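PDB 6JSA: hypothetical membrane protein from Corynebacterium glutamicum, which binds heme through this C-terminal HtaA domain and probably takes part in passing heme along the bacterium's heme uptake machinery. Local coordinates for residues E55-S60 with I85-N90; A96-S101 with T108-T113. One frame throughout, in Å; residues are numbered along the deposited sequence. Where two conformers were deposited one is given.

Contact 1. Residues E55-S60 with I85-N90; sequences ENKTGS and ISFNGN
Gly-59 and Phe-87 hold the two backbones together as an antiparallel hydrogen-bonded pair. Gly-59 N donates to Phe-87 O at 3.0 Å, and Phe-87 N returns a bond to Gly-59 O at 2.9 Å. Beyond the strand end, Gly-89 N reaches Lys-57 O at 2.8 Å, with a C=O...N angle of 163°.

The aromatic contact lies over the same pair. Phe-87 has chi1 61°, with CG between its own N and carbonyl carbon, and this turns the ring back over Gly-59. Gly-59 CA makes a CH-pi contact 3.9 Å from the centroid of the Phe-87 ring, over the face. Gly-59 N lies over the centre of that ring. Lys-57 O sits at the ring edge. Farther out, Phe-120 and Leu-123 of strand 113-125 pack on Phe-87.

These strands, 58-62 and 76-88, are neighbours in the antiparallel beta structure of the HtaA domain, away from the heme. A G1 beta bulge opens strand 58-62, with Lys-57 and Thr-58 both facing Asp-53.

Lys-57 and Asn-90 make a polar contact at the margin. The extended Lys-57 chain brings NZ to Asn-90 OD1 at 2.8 Å. On the face with Ser-60 and Ser-86, the methyl Thr-58 CG2 packs 3.5 Å from Asn-88 ND2. Ser-60 OG takes Glu-84 as its hydrogen-bond partner.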
loop_
_atom_site.group_PDB
_atom_site.type_symbol
_atom_site.label_atom_id
_atom_site.label_comp_id
_atom_site.label_asym_id
_atom_site.label_seq_id
_atom_site.Cartn_x
_atom_site.Cartn_y
_atom_site.Cartn_z
ATOM N N GLU A 55 -7.570 15.429 17.775
ATOM C CA GLU A 55 -6.897 16.445 18.572
ATOM C C GLU A 55 -5.404 16.479 18.277
ATOM O O GLU A 55 -4.807 17.555 18.184
ATOM C CB GLU A 55 -7.153 16.214 20.060
ATOM C CG GLU A 55 -6.606 17.341 20.918
ATOM C CD GLU A 55 -6.888 17.166 22.398
ATOM O OE1 GLU A 55 -7.737 16.325 22.745
ATOM O OE2 GLU A 55 -6.256 17.877 23.212
ATOM N N ASN A 56 -4.789 15.314 18.081
ATOM C CA ASN A 56 -3.350 15.235 17.871
ATOM C C ASN A 56 -2.954 14.936 16.432
ATOM O O ASN A 56 -1.754 14.836 16.141
ATOM C CB ASN A 56 -2.746 14.213 18.832
ATOM C CG ASN A 56 -2.923 14.623 20.273
ATOM O OD1 ASN A 56 -2.535 15.726 20.663
ATOM N ND2 ASN A 56 -3.549 13.760 21.064
ATOM N N LYS A 57 -3.922 14.840 15.526
ATOM C CA LYS A 57 -3.695 14.529 14.113
ATOM C C LYS A 57 -2.841 13.274 13.929
ATOM O O LYS A 57 -1.828 13.278 13.230
ATOM C CB LYS A 57 -3.138 15.725 13.329
ATOM C CG LYS A 57 -3.485 15.679 11.838
ATOM C CD LYS A 57 -2.894 16.850 11.058
ATOM C CE LYS A 57 -3.409 16.842 9.620
ATOM N NZ LYS A 57 -2.755 17.850 8.736
ATOM N N THR A 58 -3.261 12.185 14.572
ATOM C CA THR A 58 -2.682 10.870 14.344
ATOM C C THR A 58 -3.801 9.906 13.990
ATOM O O THR A 58 -4.968 10.129 14.319
ATOM C CB THR A 58 -1.937 10.323 15.568
ATOM O OG1 THR A 58 -2.879 9.979 16.593
ATOM C CG2 THR A 58 -0.937 11.345 16.098
ATOM N N GLY A 59 -3.445 8.816 13.330
ATOM C CA GLY A 59 -4.471 7.855 12.975
ATOM C C GLY A 59 -3.872 6.619 12.351
ATOM O O GLY A 59 -2.690 6.580 11.985
ATOM N N SER A 60 -4.720 5.600 12.250
ATOM C CA SER A 60 -4.442 4.384 11.501
ATOM C C SER A 60 -5.722 3.989 10.791
ATOM O O SER A 60 -6.771 3.866 11.429
ATOM C CB SER A 60 -4.007 3.246 12.422
ATOM O OG SER A 60 -2.607 3.232 12.561
ATOM N N ILE A 85 -2.713 2.615 6.451
ATOM C CA ILE A 85 -2.171 3.966 6.411
ATOM C C ILE A 85 -2.110 4.473 7.843
ATOM O O ILE A 85 -3.143 4.633 8.498
ATOM C CB ILE A 85 -3.049 4.885 5.550
ATOM C CG1 ILE A 85 -3.087 4.386 4.102
ATOM C CG2 ILE A 85 -2.541 6.310 5.623
ATOM C CD1 ILE A 85 -4.121 5.083 3.249
ATOM N N SER A 86 -0.904 4.718 8.333
ATOM C CA SER A 86 -0.686 5.270 9.659
ATOM C C SER A 86 -0.096 6.661 9.493
ATOM O O SER A 86 0.765 6.873 8.637
ATOM C CB SER A 86 0.276 4.371 10.436
ATOM O OG SER A 86 0.439 4.808 11.765
ATOM N N PHE A 87 -0.575 7.620 10.286
ATOM C CA PHE A 87 -0.063 8.976 10.169
ATOM C C PHE A 87 0.113 9.611 11.538
ATOM O O PHE A 87 -0.615 9.316 12.486
ATOM C CB PHE A 87 -0.891 9.879 9.230
ATOM C CG PHE A 87 -2.327 10.083 9.655
ATOM C CD1 PHE A 87 -3.332 9.235 9.203
ATOM C CD2 PHE A 87 -2.680 11.156 10.467
ATOM C CE1 PHE A 87 -4.656 9.441 9.582
ATOM C CE2 PHE A 87 -3.996 11.360 10.843
ATOM C CZ PHE A 87 -4.983 10.505 10.398
ATOM N N ASN A 88 1.113 10.477 11.612
ATOM C CA ASN A 88 1.385 11.308 12.786
ATOM C C ASN A 88 1.701 12.684 12.214
ATOM O O ASN A 88 2.784 12.883 11.653
ATOM C CB ASN A 88 2.575 10.773 13.577
ATOM C CG ASN A 88 2.291 9.444 14.252
ATOM O OD1 ASN A 88 2.426 8.382 13.646
ATOM N ND2 ASN A 88 1.924 9.498 15.526
ATOM N N GLY A 89 0.765 13.618 12.337
ATOM C CA GLY A 89 1.007 14.835 11.593
ATOM C C GLY A 89 0.996 14.528 10.107
ATOM O O GLY A 89 0.344 13.588 9.646
ATOM N N ASN A 90 1.770 15.299 9.348
ATOM C CA ASN A 90 1.790 15.201 7.894
ATOM C C ASN A 90 2.785 14.163 7.368
ATOM O O ASN A 90 3.134 14.189 6.181
ATOM C CB ASN A 90 2.027 16.582 7.279
ATOM C CG ASN A 90 0.891 17.540 7.576
ATOM O OD1 ASN A 90 -0.278 17.144 7.593
ATOM N ND2 ASN A 90 1.224 18.800 7.829
#

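Contact 2. Residues A96-S101 with T108-T113; sequences ADVVSS and TNYGRT
Ser-100 O is gripped by Thr-108 N at 2.8 Å and, weakly, by two waters. One water also bonds Tyr-110 OH at 2.8 Å. The other meets Thr-108 OG1 at 2.7 Å. Thr-108 O in turn accepts Ser-100 N.

Val-98 O receives Tyr-110 N at 2.8 Å, with a bent N-H...O angle of 140°. The same oxygen lies in the plane of the Tyr-110 ring, at its edge. Tyr-110 CD1 meets Val-98 CG1 at 4.2 Å. Thr-108 CG2 covers one ring face, and Gln-144 and Ala-145 of helix 140-145 touch the side chain.

This is the beta hairpin of strands 91-101 and 107-111. Strand 91-101 runs toward the heme, and Ser-101 belongs to its pocket. Asn-109 OD1 accepts Gly-111 N at 2.9 Å, an Asx turn, and Gly-111 has positive phi. The chain then turns a corner at Arg-112.

Past the corner, Ala-96 and Thr-113 pair through two backbone bonds. Asp-97 OD1 forms a salt bridge with Arg-112 NH1 at 2.9 Å. NH1 comes from above the carboxylate, and the two planes stand 80° apart. Asn-82 ND2 meets Asp-97 OD2, Asn-82 O takes Arg-112 NH1, and Glu-84 takes NH2. These bonds probably hold the guanidinium in place, and Arg-112 with Asn-82 ND2 probably favours the ionised form of Asp-97.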
loop_
_atom_site.group_PDB
_atom_site.type_symbol
_atom_site.label_atom_id
_atom_site.label_comp_id
_atom_site.label_asym_id
_atom_site.label_seq_id
_atom_site.Cartn_x
_atom_site.Cartn_y
_atom_site.Cartn_z
ATOM N N ALA A 96 2.089 -3.177 5.463
ATOM C CA ALA A 96 1.390 -4.294 4.842
ATOM C C ALA A 96 2.084 -5.587 5.234
ATOM O O ALA A 96 3.232 -5.582 5.689
ATOM C CB ALA A 96 1.352 -4.151 3.321
ATOM N N ASP A 97 1.367 -6.697 5.060
ATOM C CA ASP A 97 1.949 -8.030 5.143
ATOM C C ASP A 97 2.475 -8.394 3.761
ATOM O O ASP A 97 1.735 -8.322 2.774
ATOM C CB ASP A 97 0.883 -9.058 5.528
ATOM C CG ASP A 97 0.154 -8.710 6.815
ATOM O OD1 ASP A 97 0.699 -7.934 7.628
ATOM O OD2 ASP A 97 -0.968 -9.229 7.012
ATOM N N VAL A 98 3.753 -8.762 3.673
ATOM C CA VAL A 98 4.403 -8.958 2.379
ATOM C C VAL A 98 5.141 -10.288 2.346
ATOM O O VAL A 98 5.939 -10.583 3.242
ATOM C CB VAL A 98 5.378 -7.811 2.046
ATOM C CG1 VAL A 98 6.044 -8.049 0.679
ATOM C CG2 VAL A 98 4.654 -6.476 2.071
ATOM N N VAL A 99 4.896 -11.067 1.290
ATOM C CA VAL A 99 5.668 -12.266 0.964
ATOM C C VAL A 99 6.134 -12.116 -0.476
ATOM O O VAL A 99 5.330 -11.789 -1.353
ATOM C CB VAL A 99 4.822 -13.548 1.101
ATOM C CG1 VAL A 99 5.663 -14.780 0.792
ATOM C CG2 VAL A 99 4.188 -13.630 2.482
ATOM N N SER A 100 7.428 -12.320 -0.729
ATOM C CA SER A 100 7.914 -12.121 -2.088
ATOM C C SER A 100 9.078 -13.053 -2.365
ATOM O O SER A 100 9.777 -13.489 -1.453
ATOM C CB SER A 100 8.354 -10.674 -2.310
ATOM O OG SER A 100 8.407 -10.371 -3.680
ATOM N N SER A 101 9.297 -13.326 -3.649
ATOM C CA SER A 101 10.390 -14.175 -4.103
ATOM C C SER A 101 11.494 -13.365 -4.774
ATOM O O SER A 101 11.244 -12.311 -5.362
ATOM C CB SER A 101 9.877 -15.221 -5.090
ATOM O OG SER A 101 9.120 -16.209 -4.417
ATOM N N THR A 108 10.473 -15.153 0.681
ATOM C CA THR A 108 10.691 -14.632 2.020
ATOM C C THR A 108 9.373 -14.063 2.512
ATOM O O THR A 108 8.728 -13.281 1.805
ATOM C CB THR A 108 11.758 -13.535 2.009
ATOM O OG1 THR A 108 12.998 -14.088 1.546
ATOM C CG2 THR A 108 11.945 -12.955 3.402
ATOM N N ASN A 109 8.965 -14.468 3.708
ATOM C CA ASN A 109 7.840 -13.837 4.385
ATOM C C ASN A 109 8.404 -12.687 5.209
ATOM O O ASN A 109 9.075 -12.914 6.220
ATOM C CB ASN A 109 7.119 -14.849 5.270
ATOM C CG ASN A 109 5.791 -14.322 5.790
ATOM O OD1 ASN A 109 5.530 -13.113 5.752
ATOM N ND2 ASN A 109 4.941 -15.227 6.283
ATOM N N TYR A 110 8.158 -11.455 4.757
ATOM C CA TYR A 110 8.614 -10.269 5.473
ATOM C C TYR A 110 7.734 -9.942 6.663
ATOM O O TYR A 110 8.076 -9.043 7.443
ATOM C CB TYR A 110 8.704 -9.068 4.517
ATOM C CG TYR A 110 9.766 -9.275 3.470
ATOM C CD1 TYR A 110 9.475 -9.925 2.278
ATOM C CD2 TYR A 110 11.076 -8.859 3.695
ATOM C CE1 TYR A 110 10.459 -10.146 1.336
ATOM C CE2 TYR A 110 12.066 -9.068 2.759
ATOM C CZ TYR A 110 11.753 -9.718 1.580
ATOM O OH TYR A 110 12.731 -9.945 0.644
ATOM N N GLY A 111 6.625 -10.660 6.825
ATOM C CA GLY A 111 5.694 -10.369 7.882
ATOM C C GLY A 111 5.001 -9.036 7.642
ATOM O O GLY A 111 4.915 -8.520 6.523
ATOM N N ARG A 112 4.514 -8.469 8.738
ATOM C CA ARG A 112 3.902 -7.153 8.701
ATOM C C ARG A 112 5.008 -6.115 8.808
ATOM O O ARG A 112 5.761 -6.103 9.789
ATOM C CB ARG A 112 2.897 -7.005 9.839
ATOM C CG ARG A 112 2.069 -5.756 9.715
ATOM C CD ARG A 112 0.708 -5.899 10.377
ATOM N NE ARG A 112 -0.115 -4.732 10.078
ATOM C CZ ARG A 112 -0.787 -4.565 8.942
ATOM N NH1 ARG A 112 -0.748 -5.498 7.993
ATOM N NH2 ARG A 112 -1.489 -3.461 8.741
ATOM N N THR A 113 5.126 -5.260 7.795
ATOM C CA THR A 113 6.308 -4.422 7.657
ATOM C C THR A 113 5.921 -3.066 7.085
ATOM O O THR A 113 4.925 -2.935 6.370
ATOM C CB THR A 113 7.339 -5.108 6.743
ATOM O OG1 THR A 113 8.566 -4.378 6.766
ATOM C CG2 THR A 113 6.829 -5.199 5.302
HETATM O O HOH W 1 12.034 -11.373 -1.639
HETATM O O HOH W 2 13.203 -13.861 -1.141
#

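Overall arrangement
After its earlier strands and helix 16-23, the chain passes through strand 42-53 and the bulge into strand 58-62. It then runs through strand 66-71 and back along strand 76-88. There contact 1 closes a loop with 24 residues between its segments. A short turn leads into strand 91-101, and contact 2 closes a tighter hairpin, with six residues between its segments. The two loops follow in series and neither nest nor cross. The centres of contact 1 and contact 2 are about 24 Å apart. Strands 76-88 and 91-101 pair side by side and join them. Glu-84 bonds to both Ser-60 and Arg-112. Contact 1 lies away from the heme, whereas contact 2 reaches its pocket.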